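Local coordinates for mutual gliding motility protein C (MglC) (Myxococcus xanthus DK 1622, PDB 7CT3) that probably takes part in controlling cell polarity during gliding motility, through a Roadblock/LC7 domain and interactions with its paralog MglB, at residues Asn12-Ala17 and Leu94-Asp99; Cys20-Phe25 and Arg84-Asp89; Val48-Leu53 and Val79-Arg84. One frame throughout, in Å; residues are numbered along the deposited sequence.

Contact 1: residues Asn12-Ala17 and Leu94-Asp99; sequences NQVEGA and LALHAD
Gly-16 and Ala-17 lie against Leu-96 and His-97 where the chain leaves helix 4-13 and enters the sheet. Val-14 to Ala-17 form a type II beta turn, closed by the bond from Ala-17 N to Val-14 O (3.2 Å). Gly-16 takes its third position with a phi of 88°, a value that favours glycine. The turn hands over to an antiparallel pairing: Ala-17 faces Leu-96 as a non-hydrogen-bonded pair, and beside it His-97 N donates to Gly-16 O at 2.8 Å. That bond is nearly straight at the hydrogen (160°), although the donor is tilted out of the carbonyl plane.

The side chain of Leu-96 can be traced outward. Its CB sits 3.4 Å from Gly-16 O and also meets the CA of Ala-17. CG stands between the backbone N and the carbonyl carbon (chi1 57°), the crowded position, and from there CD1 reaches the turn, 4.4 Å from Val-14 CG1 and equally close to Glu-15 O. Leu-94 adds two further apolar touches on the same side, its CD1 meeting Ala-17 CB at 4.1 Å and its CD2 meeting Val-14 CG2 at 4.3 Å. Val-14 also packs on Val-108 of helix 102-117, and Leu-94 on Leu-109, so this patch is shared with that helix.

The chemistry is therefore divided: one short backbone bond lies at the end of the ladder, which continues through Ala-95, while the methyls of Val-14, Ala-17, Leu-94 and Leu-96 close over the buried side, joining the helix exit to strand 90-97 without any charged pair between the segments.

Contact 2: residues Cys20-Phe25 and Arg84-Asp89; sequences CSVMGF and RLVSPD
Asp-89 O receives two donors from the end of strand 17-24: Phe-25 N in a hydrogen bond of 3.0 Å and, as a weaker CA-H...O contact, Gly-24 CA at 3.3 Å. The motif presenting this oxygen is an ST turn in the connection between strands 79-87 and 90-97 of the antiparallel Roadblock/LC7 sheet, where Ser-87 OG accepts from Asp-89 N (3.2 Å). Ser-87 also belongs to a classic beta bulge, in which Val-86 and Ser-87 both face Tyr-90. Phe-25 N approaches from above the carbonyl plane, 35° out of it, so the bond does not follow a lone pair.

The Phe-25 ring extends the grip. With CG anti to the carbonyl carbon (chi1 -69°), the ring is carried to the backbone of Pro-88 and Asp-89: CD2 lies 3.5 Å from Pro-88 O, and the edge meets Leu-85 CD1, 3.7 Å from CZ, the two side chains crossing at about a right angle. Ser-87 O also lies at this edge. Lys-65 makes a cation-pi contact with the same ring, and the side chain of Leu-85 comes within about 4 Å of the sodium ion held at Leu-64, Thr-66 and Val-69. Replacing the ring of Phe-25 by the methyl of an alanine is likely to open a gap beside Leu-85 CD1 and to take from Lys-65 its aromatic partner.

Farther in, where Val-116 of helix 102-117 touches both valines, Val-22 CG1 meets Val-86 CG2 at 4.3 Å.

Contact 3: residues Val48-Leu53 and Val79-Arg84; sequences VEYANL and VLTVMR
Helix segment 48-53 crosses strand segment 79-84 with their axes 8.9 Å apart at closest approach and their directions 44° apart, and no hydrogen bond joins the two; side chains make most of the contact. Helix 44-61 packs here on one face of the antiparallel sheet of the Roadblock/LC7 domain.

Val-79 is the residue of the strand that Glu-49, Tyr-50 and Leu-53 all touch. Its two methyls have separate tasks. CG2 points to the helix backbone, lying 3.9 Å from Tyr-50 N and 4.0 Å from Glu-49 CB. CG1, anti to the backbone N (chi1 180°), turns instead to Leu-53, whose CD1 is 4.1 Å from both CB and CG1 of Val-79; the Leu-53 and Val-79 side chains run alongside each other, pointing opposite ways. The same Leu-53 CD1 also approaches Thr-81 CG2 at 4.4 Å, bridging two strand residues that point the same way. Tyr-50 adds its CB, 4.3 Å from Val-79 CG2, while its ring lies obliquely by Val-79 and Thr-81 and continues to Ala-95 of the next strand.

The polar ends look elsewhere. Glu-49 OE1 takes hydrogen bonds from Ser-76 OG and Lys-78 N in the turn just before the strand, and Ser-76 OG in turn accepts from Val-79 N, so Ser-76 OG links the acid to the first amide of the strand. Thr-81 OG1 is bonded to Val-74 O, and its methyl is the part that meets the helix. The contact also reaches the second subunit, whose Val-69 packs on Leu-53 and whose Thr-68 packs on Glu-49.

Aliphatic packing thus carries the interface, while Glu-49 OE1 and Thr-81 OG1 find their partners outside it; the two donors at Glu-49 OE1 would probably favour its charged form.

Overall arrangement
From the N terminus, helix 4-13 runs into the turn of contact 1, which pairs the start of strand 17-24 with the far end of strand 90-97 and closes the widest loop. Further along strand 17-24, contact 2 meets the turn after strand 79-87, closing a shorter loop that lies within the first. Inside both comes contact 3, where helix 44-61 settles on the beginning of strand 79-87. The three are thus enclosed in succession and do not cross. Contacts 1 and 2 lie about 19 Å apart (centres), on opposite sides of the chain's centre, whereas contacts 1 and 3 adjoin directly through the backbone pairing of strands 79-87 and 90-97.

Contact 1: residues Asn12-Ala17 and Leu94-Asp99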
loop_
_atom_site.group_PDB
_atom_site.type_symbol
_atom_site.label_atom_id
_atom_site.label_comp_id
_atom_site.label_asym_id
_atom_site.label_seq_id
_atom_site.Cartn_x
_atom_site.Cartn_y
_atom_site.Cartn_z
ATOM N N ASN A 12 17.143 10.468 -3.679
ATOM C CA ASN A 12 17.757 11.721 -3.161
ATOM C C ASN A 12 16.699 12.554 -2.421
ATOM O O ASN A 12 17.059 13.186 -1.419
ATOM C CB ASN A 12 18.443 12.516 -4.275
ATOM C CG ASN A 12 19.752 11.905 -4.734
ATOM O OD1 ASN A 12 20.304 11.016 -4.085
ATOM N ND2 ASN A 12 20.272 12.388 -5.851
ATOM N N GLN A 13 15.441 12.538 -2.873
ATOM C CA GLN A 13 14.365 13.420 -2.343
ATOM C C GLN A 13 13.698 12.811 -1.100
ATOM O O GLN A 13 13.156 13.584 -0.303
ATOM C CB GLN A 13 13.302 13.675 -3.412
ATOM C CG GLN A 13 13.748 14.615 -4.519
ATOM C CD GLN A 13 12.628 14.855 -5.501
ATOM O OE1 GLN A 13 11.652 15.538 -5.200
ATOM N NE2 GLN A 13 12.754 14.277 -6.684
ATOM N N VAL A 14 13.695 11.484 -0.948
ATOM C CA VAL A 14 12.863 10.786 0.078
ATOM C C VAL A 14 13.762 10.330 1.229
ATOM O O VAL A 14 14.607 9.442 0.997
ATOM C CB VAL A 14 12.083 9.606 -0.533
ATOM C CG1 VAL A 14 11.307 8.834 0.524
ATOM C CG2 VAL A 14 11.151 10.064 -1.647
ATOM N N GLU A 15 13.564 10.907 2.421
ATOM C CA GLU A 15 14.284 10.517 3.663
ATOM C C GLU A 15 13.978 9.043 3.945
ATOM O O GLU A 15 12.784 8.674 3.951
ATOM C CB GLU A 15 13.885 11.390 4.858
ATOM C CG GLU A 15 14.308 12.852 4.760
ATOM C CD GLU A 15 15.523 13.153 3.896
ATOM O OE1 GLU A 15 15.345 13.776 2.827
ATOM O OE2 GLU A 15 16.644 12.782 4.297
ATOM N N GLY A 16 15.025 8.231 4.119
ATOM C CA GLY A 16 14.926 6.804 4.478
ATOM C C GLY A 16 14.790 5.887 3.271
ATOM O O GLY A 16 14.625 4.677 3.492
ATOM N N ALA A 17 14.868 6.414 2.043
ATOM C CA ALA A 17 14.776 5.622 0.792
ATOM C C ALA A 17 15.937 4.622 0.736
ATOM O O ALA A 17 17.093 5.052 0.890
ATOM C CB ALA A 17 14.779 6.528 -0.415
ATOM N N LEU A 94 9.565 1.977 -5.146
ATOM C CA LEU A 94 10.350 2.678 -4.109
ATOM C C LEU A 94 10.251 1.877 -2.809
ATOM O O LEU A 94 9.120 1.561 -2.389
ATOM C CB LEU A 94 9.795 4.093 -3.934
ATOM C CG LEU A 94 10.329 4.869 -2.733
ATOM C CD1 LEU A 94 11.833 5.079 -2.840
ATOM C CD2 LEU A 94 9.606 6.200 -2.607
ATOM N N ALA A 95 11.398 1.542 -2.223
ATOM C CA ALA A 95 11.507 0.925 -0.883
ATOM C C ALA A 95 12.143 1.954 0.047
ATOM O O ALA A 95 13.163 2.554 -0.351
ATOM C CB ALA A 95 12.320 -0.343 -0.942
ATOM N N LEU A 96 11.555 2.169 1.222
ATOM C CA LEU A 96 12.171 3.038 2.253
ATOM C C LEU A 96 12.078 2.361 3.622
ATOM O O LEU A 96 11.207 1.499 3.808
ATOM C CB LEU A 96 11.520 4.427 2.219
ATOM C CG LEU A 96 10.008 4.503 2.416
ATOM C CD1 LEU A 96 9.635 5.779 3.146
ATOM C CD2 LEU A 96 9.268 4.438 1.089
ATOM N N HIS A 97 12.995 2.712 4.526
ATOM C CA HIS A 97 12.965 2.303 5.952
ATOM C C HIS A 97 11.639 2.782 6.556
ATOM O O HIS A 97 11.159 3.846 6.129
ATOM C CB HIS A 97 14.198 2.858 6.681
ATOM C CG HIS A 97 14.350 2.332 8.064
ATOM N ND1 HIS A 97 13.661 2.865 9.134
ATOM C CD2 HIS A 97 15.107 1.330 8.559
ATOM C CE1 HIS A 97 13.980 2.208 10.229
ATOM N NE2 HIS A 97 14.868 1.265 9.904
ATOM N N ALA A 98 11.073 2.030 7.504
ATOM C CA ALA A 98 9.754 2.296 8.135
ATOM C C ALA A 98 9.740 3.653 8.854
ATOM O O ALA A 98 8.638 4.186 9.055
ATOM C CB ALA A 98 9.402 1.181 9.091
ATOM N N ASP A 99 10.905 4.183 9.241
ATOM C CA ASP A 99 11.030 5.489 9.943
ATOM C C ASP A 99 11.218 6.621 8.924
ATOM O O ASP A 99 11.304 7.781 9.360
ATOM C CB ASP A 99 12.166 5.458 10.969
ATOM C CG ASP A 99 11.905 4.519 12.135
ATOM O OD1 ASP A 99 10.726 4.177 12.367
ATOM O OD2 ASP A 99 12.879 4.136 12.801
#

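Contact 2: residues Cys20-Phe25 and Arg84-Asp89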
loop_
_atom_site.group_PDB
_atom_site.type_symbol
_atom_site.label_atom_id
_atom_site.label_comp_id
_atom_site.label_asym_id
_atom_site.label_seq_id
_atom_site.Cartn_x
_atom_site.Cartn_y
_atom_site.Cartn_z
ATOM N N CYS A 20 15.160 2.760 -5.453
ATOM C CA CYS A 20 14.087 2.954 -6.454
ATOM C C CYS A 20 14.474 2.164 -7.705
ATOM O O CYS A 20 15.618 2.320 -8.169
ATOM C CB CYS A 20 13.866 4.426 -6.756
ATOM S SG CYS A 20 12.316 4.729 -7.637
ATOM N N SER A 21 13.577 1.307 -8.185
ATOM C CA SER A 21 13.883 0.300 -9.229
ATOM C C SER A 21 12.750 0.232 -10.247
ATOM O O SER A 21 11.609 0.551 -9.887
ATOM C CB SER A 21 14.129 -1.043 -8.608
ATOM O OG SER A 21 15.055 -0.934 -7.538
ATOM N N VAL A 22 13.082 -0.180 -11.469
ATOM C CA VAL A 22 12.094 -0.675 -12.469
ATOM C C VAL A 22 12.237 -2.193 -12.539
ATOM O O VAL A 22 13.335 -2.725 -12.701
ATOM C CB VAL A 22 12.268 0.015 -13.833
ATOM C CG1 VAL A 22 11.328 -0.559 -14.880
ATOM C CG2 VAL A 22 12.069 1.520 -13.710
HETATM N N MSE A 23 11.094 -2.864 -12.393
HETATM C CA MSE A 23 11.006 -4.309 -12.305
HETATM C C MSE A 23 10.018 -4.785 -13.368
HETATM O O MSE A 23 9.022 -4.119 -13.623
HETATM C CB MSE A 23 10.549 -4.669 -10.886
HETATM C CG MSE A 23 10.103 -6.096 -10.693
HETATM SE SE MSE A 23 11.644 -7.268 -10.488
HETATM C CE MSE A 23 12.760 -6.440 -9.096
ATOM N N GLY A 24 10.301 -5.929 -13.999
ATOM C CA GLY A 24 9.364 -6.527 -14.935
ATOM C C GLY A 24 8.352 -7.416 -14.230
ATOM O O GLY A 24 8.699 -7.999 -13.194
ATOM N N PHE A 25 7.146 -7.555 -14.785
ATOM C CA PHE A 25 6.136 -8.548 -14.330
ATOM C C PHE A 25 6.658 -9.972 -14.591
ATOM O O PHE A 25 6.131 -10.923 -13.984
ATOM C CB PHE A 25 4.780 -8.270 -14.981
ATOM C CG PHE A 25 4.130 -7.000 -14.500
ATOM C CD1 PHE A 25 3.664 -6.894 -13.197
ATOM C CD2 PHE A 25 4.002 -5.902 -15.337
ATOM C CE1 PHE A 25 3.064 -5.725 -12.751
ATOM C CE2 PHE A 25 3.404 -4.735 -14.888
ATOM C CZ PHE A 25 2.936 -4.647 -13.595
ATOM N N ARG A 84 4.100 1.890 -8.822
ATOM C CA ARG A 84 3.237 2.424 -9.865
ATOM C C ARG A 84 3.572 1.751 -11.200
ATOM O O ARG A 84 4.718 1.289 -11.372
ATOM C CB ARG A 84 3.400 3.941 -10.001
ATOM C CG ARG A 84 2.826 4.731 -8.835
ATOM C CD ARG A 84 2.805 6.228 -9.074
ATOM N NE ARG A 84 1.924 6.821 -8.082
ATOM C CZ ARG A 84 0.648 7.145 -8.269
ATOM N NH1 ARG A 84 0.070 7.010 -9.451
ATOM N NH2 ARG A 84 -0.043 7.640 -7.262
ATOM N N LEU A 85 2.601 1.717 -12.113
ATOM C CA LEU A 85 2.736 1.107 -13.458
ATOM C C LEU A 85 3.536 2.046 -14.365
ATOM O O LEU A 85 3.244 3.249 -14.377
ATOM C CB LEU A 85 1.337 0.854 -14.029
ATOM C CG LEU A 85 1.291 -0.035 -15.267
ATOM C CD1 LEU A 85 1.742 -1.448 -14.929
ATOM C CD2 LEU A 85 -0.106 -0.044 -15.867
ATOM N N VAL A 86 4.506 1.517 -15.110
ATOM C CA VAL A 86 5.260 2.319 -16.119
ATOM C C VAL A 86 4.965 1.798 -17.534
ATOM O O VAL A 86 5.053 2.605 -18.468
ATOM C CB VAL A 86 6.766 2.392 -15.803
ATOM C CG1 VAL A 86 7.045 3.351 -14.655
ATOM C CG2 VAL A 86 7.361 1.037 -15.505
ATOM N N SER A 87 4.610 0.521 -17.701
ATOM C CA SER A 87 4.173 -0.053 -19.003
ATOM C C SER A 87 3.459 -1.379 -18.761
ATOM O O SER A 87 3.446 -1.878 -17.640
ATOM C CB SER A 87 5.348 -0.200 -19.951
ATOM O OG SER A 87 6.061 -1.402 -19.712
ATOM N N PRO A 88 2.839 -2.005 -19.786
ATOM C CA PRO A 88 2.214 -3.316 -19.600
ATOM C C PRO A 88 3.187 -4.379 -19.059
ATOM O O PRO A 88 2.713 -5.357 -18.514
ATOM C CB PRO A 88 1.716 -3.683 -21.009
ATOM C CG PRO A 88 1.551 -2.345 -21.706
ATOM C CD PRO A 88 2.670 -1.487 -21.153
ATOM N N ASP A 89 4.502 -4.160 -19.195
ATOM C CA ASP A 89 5.560 -5.146 -18.840
ATOM C C ASP A 89 6.344 -4.727 -17.588
ATOM O O ASP A 89 7.039 -5.602 -17.039
ATOM C CB ASP A 89 6.542 -5.337 -19.999
ATOM C CG ASP A 89 5.909 -5.869 -21.273
ATOM O OD1 ASP A 89 4.977 -6.696 -21.174
ATOM O OD2 ASP A 89 6.353 -5.449 -22.356
#

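Contact 3: residues Val48-Leu53 and Val79-Arg84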
loop_
_atom_site.group_PDB
_atom_site.type_symbol
_atom_site.label_atom_id
_atom_site.label_comp_id
_atom_site.label_asym_id
_atom_site.label_seq_id
_atom_site.Cartn_x
_atom_site.Cartn_y
_atom_site.Cartn_z
ATOM N N VAL A 48 17.272 -7.068 4.675
ATOM C CA VAL A 48 16.804 -8.470 4.869
ATOM C C VAL A 48 15.300 -8.530 4.570
ATOM O O VAL A 48 14.898 -9.376 3.760
ATOM C CB VAL A 48 17.140 -8.985 6.281
ATOM C CG1 VAL A 48 16.369 -10.247 6.642
ATOM C CG2 VAL A 48 18.634 -9.215 6.433
ATOM N N GLU A 49 14.499 -7.653 5.184
ATOM C CA GLU A 49 13.024 -7.650 4.994
ATOM C C GLU A 49 12.694 -7.287 3.543
ATOM O O GLU A 49 11.793 -7.937 2.977
ATOM C CB GLU A 49 12.339 -6.735 6.007
ATOM C CG GLU A 49 12.451 -7.271 7.420
ATOM C CD GLU A 49 11.415 -6.761 8.398
ATOM O OE1 GLU A 49 10.648 -5.856 8.028
ATOM O OE2 GLU A 49 11.383 -7.272 9.531
ATOM N N TYR A 50 13.412 -6.337 2.938
ATOM C CA TYR A 50 13.185 -5.941 1.522
ATOM C C TYR A 50 13.375 -7.161 0.609
ATOM O O TYR A 50 12.502 -7.422 -0.239
ATOM C CB TYR A 50 14.073 -4.763 1.116
ATOM C CG TYR A 50 13.816 -4.248 -0.279
ATOM C CD1 TYR A 50 12.545 -4.272 -0.836
ATOM C CD2 TYR A 50 14.846 -3.731 -1.049
ATOM C CE1 TYR A 50 12.306 -3.809 -2.120
ATOM C CE2 TYR A 50 14.622 -3.260 -2.334
ATOM C CZ TYR A 50 13.349 -3.300 -2.872
ATOM O OH TYR A 50 13.115 -2.841 -4.135
ATOM N N ALA A 51 14.469 -7.905 0.788
ATOM C CA ALA A 51 14.740 -9.166 0.061
ATOM C C ALA A 51 13.546 -10.114 0.232
ATOM O O ALA A 51 13.111 -10.704 -0.760
ATOM C CB ALA A 51 16.018 -9.791 0.557
ATOM N N ASN A 52 13.017 -10.225 1.451
ATOM C CA ASN A 52 11.929 -11.180 1.795
ATOM C C ASN A 52 10.567 -10.670 1.299
ATOM O O ASN A 52 9.608 -11.452 1.382
ATOM C CB ASN A 52 11.917 -11.474 3.296
ATOM C CG ASN A 52 13.129 -12.266 3.735
ATOM O OD1 ASN A 52 13.765 -12.923 2.918
ATOM N ND2 ASN A 52 13.474 -12.193 5.009
ATOM N N LEU A 53 10.476 -9.425 0.812
ATOM C CA LEU A 53 9.230 -8.845 0.235
ATOM C C LEU A 53 9.200 -9.039 -1.287
ATOM O O LEU A 53 8.107 -8.926 -1.850
ATOM C CB LEU A 53 9.136 -7.347 0.561
ATOM C CG LEU A 53 8.823 -6.974 2.009
ATOM C CD1 LEU A 53 8.875 -5.464 2.195
ATOM C CD2 LEU A 53 7.466 -7.505 2.447
ATOM N N VAL A 79 10.242 -2.089 6.513
ATOM C CA VAL A 79 10.338 -1.588 5.110
ATOM C C VAL A 79 8.943 -1.262 4.592
ATOM O O VAL A 79 8.033 -2.090 4.776
ATOM C CB VAL A 79 11.032 -2.593 4.174
ATOM C CG1 VAL A 79 11.110 -2.068 2.748
ATOM C CG2 VAL A 79 12.411 -2.971 4.681
ATOM N N LEU A 80 8.817 -0.098 3.957
ATOM C CA LEU A 80 7.601 0.339 3.232
ATOM C C LEU A 80 7.936 0.376 1.743
ATOM O O LEU A 80 9.088 0.715 1.401
ATOM C CB LEU A 80 7.169 1.717 3.734
ATOM C CG LEU A 80 7.188 1.909 5.248
ATOM C CD1 LEU A 80 6.794 3.332 5.607
ATOM C CD2 LEU A 80 6.277 0.910 5.947
ATOM N N THR A 81 6.975 0.024 0.895
ATOM C CA THR A 81 7.128 0.097 -0.577
ATOM C C THR A 81 5.957 0.875 -1.167
ATOM O O THR A 81 4.864 0.888 -0.559
ATOM C CB THR A 81 7.285 -1.284 -1.221
ATOM O OG1 THR A 81 6.061 -2.003 -1.070
ATOM C CG2 THR A 81 8.443 -2.064 -0.635
ATOM N N VAL A 82 6.224 1.522 -2.296
ATOM C CA VAL A 82 5.228 2.203 -3.163
ATOM C C VAL A 82 5.549 1.780 -4.587
ATOM O O VAL A 82 6.710 1.853 -4.988
ATOM C CB VAL A 82 5.299 3.736 -3.038
ATOM C CG1 VAL A 82 4.115 4.389 -3.730
ATOM C CG2 VAL A 82 5.410 4.191 -1.598
HETATM N N MSE A 83 4.518 1.368 -5.329
HETATM C CA MSE A 83 4.692 0.898 -6.691
HETATM C C MSE A 83 3.661 1.554 -7.601
HETATM O O MSE A 83 2.510 1.730 -7.201
HETATM C CB MSE A 83 4.539 -0.622 -6.743
HETATM C CG MSE A 83 5.604 -1.365 -5.991
HETATM SE SE MSE A 83 5.150 -3.251 -5.925
HETATM C CE MSE A 83 3.957 -3.372 -4.374
ATOM N N ARG A 84 4.100 1.890 -8.822
ATOM C CA ARG A 84 3.237 2.424 -9.865
ATOM C C ARG A 84 3.572 1.751 -11.200
ATOM O O ARG A 84 4.718 1.289 -11.372
ATOM C CB ARG A 84 3.400 3.941 -10.001
ATOM C CG ARG A 84 2.826 4.731 -8.835
ATOM C CD ARG A 84 2.805 6.228 -9.074
ATOM N NE ARG A 84 1.924 6.821 -8.082
ATOM C CZ ARG A 84 0.648 7.145 -8.269
ATOM N NH1 ARG A 84 0.070 7.010 -9.451
ATOM N NH2 ARG A 84 -0.043 7.640 -7.262
#